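Local atomic coordinates of tubulin-like protein CetZ2 (Haloferax volcanii, PDB entry 4B45), a protein that binds GTP as a tubulin-like cytoskeletal GTPase and takes part in the control of cell shape in a halophilic archaeon. Residues A[150-162]-A[215-227]. Sequence-based numbering, arbitrary orientation.
Sequences LKTVAREADAVLL and NTLRSGGIAALGY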
ATOM      1  N   LEU A 150      11.323   0.525  -9.036  1.00 48.83           N
ATOM      2  CA  LEU A 150      10.232  -0.431  -9.215  1.00 42.86           C
ATOM      3  C   LEU A 150      10.771  -1.755  -9.725  1.00 50.18           C
ATOM      4  O   LEU A 150      10.363  -2.825  -9.270  1.00 53.32           O
ATOM      5  CB  LEU A 150       9.179   0.102 -10.195  1.00 40.69           C
ATOM      6  CG  LEU A 150       8.030  -0.871 -10.494  1.00 44.93           C
ATOM      7  CD1 LEU A 150       7.349  -1.281  -9.211  1.00 43.04           C
ATOM      8  CD2 LEU A 150       7.009  -0.257 -11.466  1.00 49.65           C
ATOM      9  N   LYS A 151      11.706  -1.678 -10.664  1.00 51.36           N
ATOM     10  CA  LYS A 151      12.310  -2.881 -11.206  1.00 57.57           C
ATOM     11  C   LYS A 151      13.029  -3.648 -10.099  1.00 54.23           C
ATOM     12  O   LYS A 151      12.910  -4.853  -9.998  1.00 53.24           O
ATOM     13  CB  LYS A 151      13.278  -2.529 -12.332  1.00 56.77           C
ATOM     14  CG  LYS A 151      13.028  -3.275 -13.623  1.00 60.82           C
ATOM     15  CD  LYS A 151      14.168  -3.031 -14.603  1.00 71.04           C
ATOM     16  CE  LYS A 151      14.171  -4.051 -15.736  1.00 79.90           C
ATOM     17  NZ  LYS A 151      15.298  -3.836 -16.696  1.00 85.65           N
ATOM     18  N   THR A 152      13.760  -2.937  -9.254  1.00 57.47           N
ATOM     19  CA  THR A 152      14.550  -3.607  -8.231  1.00 58.39           C
ATOM     20  C   THR A 152      13.685  -4.203  -7.128  1.00 58.02           C
ATOM     21  O   THR A 152      13.874  -5.359  -6.745  1.00 58.62           O
ATOM     22  CB  THR A 152      15.588  -2.672  -7.593  1.00 55.97           C
ATOM     23  OG1 THR A 152      16.383  -2.059  -8.617  1.00 65.26           O
ATOM     24  CG2 THR A 152      16.487  -3.461  -6.661  1.00 46.86           C
ATOM     25  N   VAL A 153      12.741  -3.424  -6.610  1.00 54.25           N
ATOM     26  CA  VAL A 153      11.888  -3.940  -5.545  1.00 54.00           C
ATOM     27  C   VAL A 153      11.016  -5.106  -6.006  1.00 53.11           C
ATOM     28  O   VAL A 153      10.714  -5.994  -5.212  1.00 54.88           O
ATOM     29  CB  VAL A 153      11.023  -2.851  -4.876  1.00 49.53           C
ATOM     30  CG1 VAL A 153      11.913  -1.843  -4.173  1.00 43.81           C
ATOM     31  CG2 VAL A 153      10.094  -2.171  -5.888  1.00 45.46           C
ATOM     32  N   ALA A 154      10.626  -5.120  -7.280  1.00 49.12           N
ATOM     33  CA  ALA A 154       9.807  -6.221  -7.782  1.00 52.99           C
ATOM     34  C   ALA A 154      10.564  -7.544  -7.774  1.00 56.80           C
ATOM     35  O   ALA A 154       9.946  -8.609  -7.805  1.00 51.27           O
ATOM     36  CB  ALA A 154       9.276  -5.927  -9.168  1.00 52.52           C
ATOM     37  N   ARG A 155      11.893  -7.479  -7.747  1.00 57.86           N
ATOM     38  CA  ARG A 155      12.706  -8.686  -7.631  1.00 60.74           C
ATOM     39  C   ARG A 155      13.034  -9.034  -6.184  1.00 57.97           C
ATOM     40  O   ARG A 155      13.052 -10.197  -5.815  1.00 63.41           O
ATOM     41  CB  ARG A 155      14.016  -8.549  -8.405  1.00 68.74           C
ATOM     42  CG  ARG A 155      13.890  -8.639  -9.911  1.00 80.77           C
ATOM     43  CD  ARG A 155      15.272  -8.675 -10.537  1.00 92.73           C
ATOM     44  NE  ARG A 155      16.196  -7.828  -9.789  1.00100.66           N
ATOM     45  CZ  ARG A 155      17.520  -7.885  -9.888  1.00108.17           C
ATOM     46  NH1 ARG A 155      18.093  -8.754 -10.709  1.00111.32           N
ATOM     47  NH2 ARG A 155      18.272  -7.070  -9.160  1.00110.71           N
ATOM     48  N   GLU A 156      13.307  -8.023  -5.369  1.00 56.39           N
ATOM     49  CA  GLU A 156      13.807  -8.257  -4.021  1.00 61.92           C
ATOM     50  C   GLU A 156      12.717  -8.421  -2.964  1.00 56.55           C
ATOM     51  O   GLU A 156      12.935  -9.086  -1.956  1.00 60.19           O
ATOM     52  CB  GLU A 156      14.764  -7.136  -3.583  1.00 63.69           C
ATOM     53  CG  GLU A 156      15.898  -6.825  -4.554  1.00 71.48           C
ATOM     54  CD  GLU A 156      16.887  -7.959  -4.703  1.00 79.99           C
ATOM     55  OE1 GLU A 156      16.819  -8.924  -3.907  1.00 83.57           O
ATOM     56  OE2 GLU A 156      17.739  -7.880  -5.617  1.00 81.20           O
ATOM     57  N   ALA A 157      11.568  -7.790  -3.173  1.00 46.45           N
ATOM     58  CA  ALA A 157      10.477  -7.859  -2.204  1.00 41.24           C
ATOM     59  C   ALA A 157       9.593  -9.070  -2.470  1.00 40.91           C
ATOM     60  O   ALA A 157       9.659  -9.680  -3.540  1.00 43.16           O
ATOM     61  CB  ALA A 157       9.645  -6.571  -2.248  1.00 41.38           C
ATOM     62  N   ASP A 158       8.758  -9.427  -1.504  1.00 41.51           N
ATOM     63  CA  ASP A 158       7.855 -10.552  -1.723  1.00 42.44           C
ATOM     64  C   ASP A 158       6.682 -10.103  -2.563  1.00 47.97           C
ATOM     65  O   ASP A 158       6.113 -10.895  -3.307  1.00 52.54           O
ATOM     66  CB  ASP A 158       7.402 -11.182  -0.415  1.00 44.87           C
ATOM     67  CG  ASP A 158       8.480 -12.041   0.202  1.00 55.03           C
ATOM     68  OD1 ASP A 158       8.761 -13.125  -0.356  1.00 64.23           O
ATOM     69  OD2 ASP A 158       9.068 -11.623   1.224  1.00 50.35           O
ATOM     70  N   ALA A 159       6.334  -8.823  -2.441  1.00 48.43           N
ATOM     71  CA  ALA A 159       5.448  -8.166  -3.393  1.00 46.44           C
ATOM     72  C   ALA A 159       5.525  -6.655  -3.247  1.00 46.75           C
ATOM     73  O   ALA A 159       5.901  -6.127  -2.196  1.00 45.33           O
ATOM     74  CB  ALA A 159       4.000  -8.642  -3.240  1.00 46.23           C
ATOM     75  N   VAL A 160       5.152  -5.967  -4.318  1.00 40.77           N
ATOM     76  CA  VAL A 160       5.123  -4.522  -4.328  1.00 43.26           C
ATOM     77  C   VAL A 160       3.696  -4.037  -4.552  1.00 39.05           C
ATOM     78  O   VAL A 160       3.183  -4.092  -5.662  1.00 39.23           O
ATOM     79  CB  VAL A 160       6.072  -3.968  -5.416  1.00 42.74           C
ATOM     80  CG1 VAL A 160       6.059  -2.432  -5.424  1.00 39.97           C
ATOM     81  CG2 VAL A 160       7.479  -4.483  -5.171  1.00 43.28           C
ATOM     82  N   LEU A 161       3.055  -3.561  -3.488  1.00 41.82           N
ATOM     83  CA  LEU A 161       1.736  -2.963  -3.594  1.00 38.52           C
ATOM     84  C   LEU A 161       1.898  -1.505  -4.060  1.00 41.99           C
ATOM     85  O   LEU A 161       2.509  -0.681  -3.376  1.00 39.93           O
ATOM     86  CB  LEU A 161       1.022  -3.049  -2.239  1.00 40.88           C
ATOM     87  CG  LEU A 161      -0.308  -2.309  -2.053  1.00 49.14           C
ATOM     88  CD1 LEU A 161      -1.318  -2.743  -3.093  1.00 46.31           C
ATOM     89  CD2 LEU A 161      -0.859  -2.494  -0.615  1.00 39.94           C
ATOM     90  N   LEU A 162       1.365  -1.186  -5.230  1.00 44.47           N
ATOM     91  CA  LEU A 162       1.608   0.125  -5.824  1.00 41.37           C
ATOM     92  C   LEU A 162       0.476   1.108  -5.608  1.00 45.90           C
ATOM     93  O   LEU A 162      -0.700   0.775  -5.767  1.00 50.83           O
ATOM     94  CB  LEU A 162       1.864   0.003  -7.326  1.00 44.16           C
ATOM     95  CG  LEU A 162       3.241  -0.451  -7.812  1.00 47.03           C
ATOM     96  CD1 LEU A 162       3.281  -0.432  -9.350  1.00 45.52           C
ATOM     97  CD2 LEU A 162       4.343   0.435  -7.220  1.00 48.99           C
ATOM     98  N   ASN A 215      -1.327 -15.533   0.951  1.00 42.99           N
ATOM     99  CA  ASN A 215      -1.409 -16.377  -0.233  1.00 40.26           C
ATOM    100  C   ASN A 215      -1.803 -15.621  -1.508  1.00 41.20           C
ATOM    101  O   ASN A 215      -1.448 -16.022  -2.621  1.00 47.16           O
ATOM    102  CB  ASN A 215      -2.308 -17.579   0.045  1.00 38.18           C
ATOM    103  CG  ASN A 215      -1.678 -18.527   1.042  1.00 48.19           C
ATOM    104  OD1 ASN A 215      -0.512 -18.346   1.420  1.00 47.00           O
ATOM    105  ND2 ASN A 215      -2.425 -19.542   1.472  1.00 44.21           N
ATOM    106  N   THR A 216      -2.513 -14.517  -1.345  1.00 38.60           N
ATOM    107  CA  THR A 216      -2.805 -13.645  -2.474  1.00 45.02           C
ATOM    108  C   THR A 216      -1.533 -12.967  -3.002  1.00 47.05           C
ATOM    109  O   THR A 216      -1.307 -12.896  -4.216  1.00 46.44           O
ATOM    110  CB  THR A 216      -3.871 -12.586  -2.099  1.00 46.71           C
ATOM    111  OG1 THR A 216      -5.081 -13.251  -1.698  1.00 51.72           O
ATOM    112  CG2 THR A 216      -4.176 -11.678  -3.282  1.00 37.60           C
ATOM    113  N   LEU A 217      -0.695 -12.484  -2.088  1.00 48.68           N
ATOM    114  CA  LEU A 217       0.537 -11.788  -2.458  1.00 45.67           C
ATOM    115  C   LEU A 217       1.705 -12.729  -2.764  1.00 51.74           C
ATOM    116  O   LEU A 217       2.746 -12.288  -3.259  1.00 47.91           O
ATOM    117  CB  LEU A 217       0.940 -10.823  -1.345  1.00 47.71           C
ATOM    118  CG  LEU A 217      -0.081  -9.704  -1.158  1.00 49.44           C
ATOM    119  CD1 LEU A 217       0.224  -8.872   0.061  1.00 43.48           C
ATOM    120  CD2 LEU A 217      -0.137  -8.847  -2.437  1.00 46.31           C
ATOM    121  N   ARG A 218       1.510 -14.020  -2.488  1.00 43.93           N
ATOM    122  CA  ARG A 218       2.571 -15.021  -2.563  1.00 52.74           C
ATOM    123  C   ARG A 218       3.202 -15.150  -3.950  1.00 55.53           C
ATOM    124  O   ARG A 218       4.381 -15.483  -4.078  1.00 59.07           O
ATOM    125  CB  ARG A 218       2.024 -16.376  -2.106  1.00 56.78           C
ATOM    126  CG  ARG A 218       3.086 -17.394  -1.731  1.00 66.59           C
ATOM    127  CD  ARG A 218       2.479 -18.542  -0.922  1.00 66.56           C
ATOM    128  NE  ARG A 218       1.456 -19.276  -1.665  1.00 69.83           N
ATOM    129  CZ  ARG A 218       0.663 -20.203  -1.126  1.00 74.49           C
ATOM    130  NH1 ARG A 218       0.772 -20.497   0.163  1.00 83.00           N
ATOM    131  NH2 ARG A 218      -0.241 -20.834  -1.868  1.00 63.24           N
ATOM    132  N   SER A 219       2.410 -14.890  -4.981  1.00 50.29           N
ATOM    133  CA  SER A 219       2.883 -14.961  -6.357  1.00 62.43           C
ATOM    134  C   SER A 219       3.989 -13.940  -6.668  1.00 66.73           C
ATOM    135  O   SER A 219       4.817 -14.158  -7.558  1.00 67.14           O
ATOM    136  CB  SER A 219       1.703 -14.763  -7.307  1.00 67.89           C
ATOM    137  OG  SER A 219       0.770 -13.847  -6.759  1.00 70.35           O
ATOM    138  N   GLY A 220       4.001 -12.826  -5.942  1.00 52.87           N
ATOM    139  CA  GLY A 220       5.026 -11.820  -6.147  1.00 43.76           C
ATOM    140  C   GLY A 220       4.676 -10.749  -7.166  1.00 48.16           C
ATOM    141  O   GLY A 220       3.553 -10.682  -7.689  1.00 48.02           O
ATOM    142  N   GLY A 221       5.648  -9.885  -7.433  1.00 41.68           N
ATOM    143  CA  GLY A 221       5.486  -8.812  -8.397  1.00 39.46           C
ATOM    144  C   GLY A 221       4.534  -7.739  -7.922  1.00 47.23           C
ATOM    145  O   GLY A 221       4.349  -7.541  -6.722  1.00 48.46           O
ATOM    146  N   ILE A 222       3.904  -7.056  -8.871  1.00 47.45           N
ATOM    147  CA  ILE A 222       3.091  -5.895  -8.547  1.00 50.07           C
ATOM    148  C   ILE A 222       1.720  -6.271  -8.008  1.00 49.97           C
ATOM    149  O   ILE A 222       1.061  -7.177  -8.524  1.00 49.46           O
ATOM    150  CB  ILE A 222       2.951  -4.964  -9.771  1.00 51.57           C
ATOM    151  CG1 ILE A 222       4.291  -4.298 -10.069  1.00 51.66           C
ATOM    152  CG2 ILE A 222       1.916  -3.898  -9.521  1.00 51.39           C
ATOM    153  CD1 ILE A 222       4.307  -3.540 -11.365  1.00 55.43           C
ATOM    154  N   ALA A 223       1.289  -5.579  -6.956  1.00 48.47           N
ATOM    155  CA  ALA A 223      -0.066  -5.769  -6.463  1.00 46.92           C
ATOM    156  C   ALA A 223      -0.843  -4.457  -6.445  1.00 49.55           C
ATOM    157  O   ALA A 223      -0.251  -3.357  -6.453  1.00 42.94           O
ATOM    158  CB  ALA A 223      -0.057  -6.427  -5.086  1.00 35.26           C
ATOM    159  N   ALA A 224      -2.171  -4.574  -6.450  1.00 40.07           N
ATOM    160  CA  ALA A 224      -3.032  -3.401  -6.367  1.00 40.21           C
ATOM    161  C   ALA A 224      -4.135  -3.638  -5.361  1.00 40.43           C
ATOM    162  O   ALA A 224      -4.500  -4.786  -5.069  1.00 46.70           O
ATOM    163  CB  ALA A 224      -3.605  -3.041  -7.733  1.00 40.90           C
ATOM    164  N   LEU A 225      -4.666  -2.557  -4.811  1.00 34.40           N
ATOM    165  CA  LEU A 225      -5.690  -2.699  -3.791  1.00 40.09           C
ATOM    166  C   LEU A 225      -6.883  -1.844  -4.140  1.00 40.99           C
ATOM    167  O   LEU A 225      -6.777  -0.630  -4.175  1.00 39.12           O
ATOM    168  CB  LEU A 225      -5.153  -2.326  -2.408  1.00 39.10           C
ATOM    169  CG  LEU A 225      -6.152  -2.576  -1.265  1.00 44.48           C
ATOM    170  CD1 LEU A 225      -6.679  -4.032  -1.286  1.00 41.43           C
ATOM    171  CD2 LEU A 225      -5.575  -2.236   0.119  1.00 39.58           C
ATOM    172  N   GLY A 226      -8.017  -2.485  -4.407  1.00 40.25           N
ATOM    173  CA  GLY A 226      -9.207  -1.770  -4.811  1.00 34.14           C
ATOM    174  C   GLY A 226     -10.171  -1.529  -3.667  1.00 40.06           C
ATOM    175  O   GLY A 226     -10.305  -2.360  -2.762  1.00 43.71           O
ATOM    176  N   TYR A 227     -10.861  -0.395  -3.715  1.00 40.90           N
ATOM    177  CA  TYR A 227     -11.869  -0.083  -2.711  1.00 40.53           C
ATOM    178  C   TYR A 227     -13.057   0.692  -3.297  1.00 48.41           C
ATOM    179  O   TYR A 227     -12.882   1.600  -4.123  1.00 43.19           O
ATOM    180  CB  TYR A 227     -11.236   0.685  -1.554  1.00 44.19           C
ATOM    181  CG  TYR A 227     -12.211   1.129  -0.487  1.00 45.95           C
ATOM    182  CD1 TYR A 227     -12.611   0.262   0.512  1.00 45.40           C
ATOM    183  CD2 TYR A 227     -12.726   2.424  -0.482  1.00 49.95           C
ATOM    184  CE1 TYR A 227     -13.505   0.667   1.493  1.00 50.26           C
ATOM    185  CE2 TYR A 227     -13.622   2.836   0.486  1.00 45.59           C
ATOM    186  CZ  TYR A 227     -14.010   1.950   1.469  1.00 46.70           C
ATOM    187  OH  TYR A 227     -14.891   2.357   2.446  1.00 51.49           O
TER
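Val-160 pairs with Ile-222, and Leu-161 with Ala-223, where strands 159-162 and 222-227 run parallel. Val-160 N bonds to Gly-221 O, Val-160 O accepts from Ala-223 N at 2.7 Å, and Ala-223 O receives Leu-162 N. The axes of the two strands cross at -40°, and past these bonds they diverge: Ser-256 OG links them there, hydrogen-bonded to both Leu-162 O and Leu-225 N. On one face, Leu-162 CD1 lies 3.7 Å from Ile-222 CG2, the two side chains crossing at a slant, while Ile-222 CD1, carried on a CG1 anti to the carbonyl carbon (chi1 -70°), touches Leu-150 CD2 of helix 140-156 at 4.3 Å. A glycine in place of Ile-222 would probably strip both Leu-162 CD1 and Leu-150 CD2 of this apolar contact and open a gap between strand and helix. On the other face, Leu-161 CD1 reaches across the neighbouring backbone to Leu-225 CB (3.9 Å), and Ala-159 CB meets Leu-217 CB at 4.2 Å. Before the strand, Gly-220, with positive phi, closes the type I turn that starts at Leu-217 and sets its CA 3.2 Å from Asp-158 O in a CA-H...O contact. Strand 127-133 continues the sheet beyond Ala-159 and Leu-161, and strand 309-319 beyond Ile-222. Main-chain bonds flanked by aliphatic side chains thus join a strand of the GTPase domain to one of the C-terminal domain, with no charged pair between the two segments.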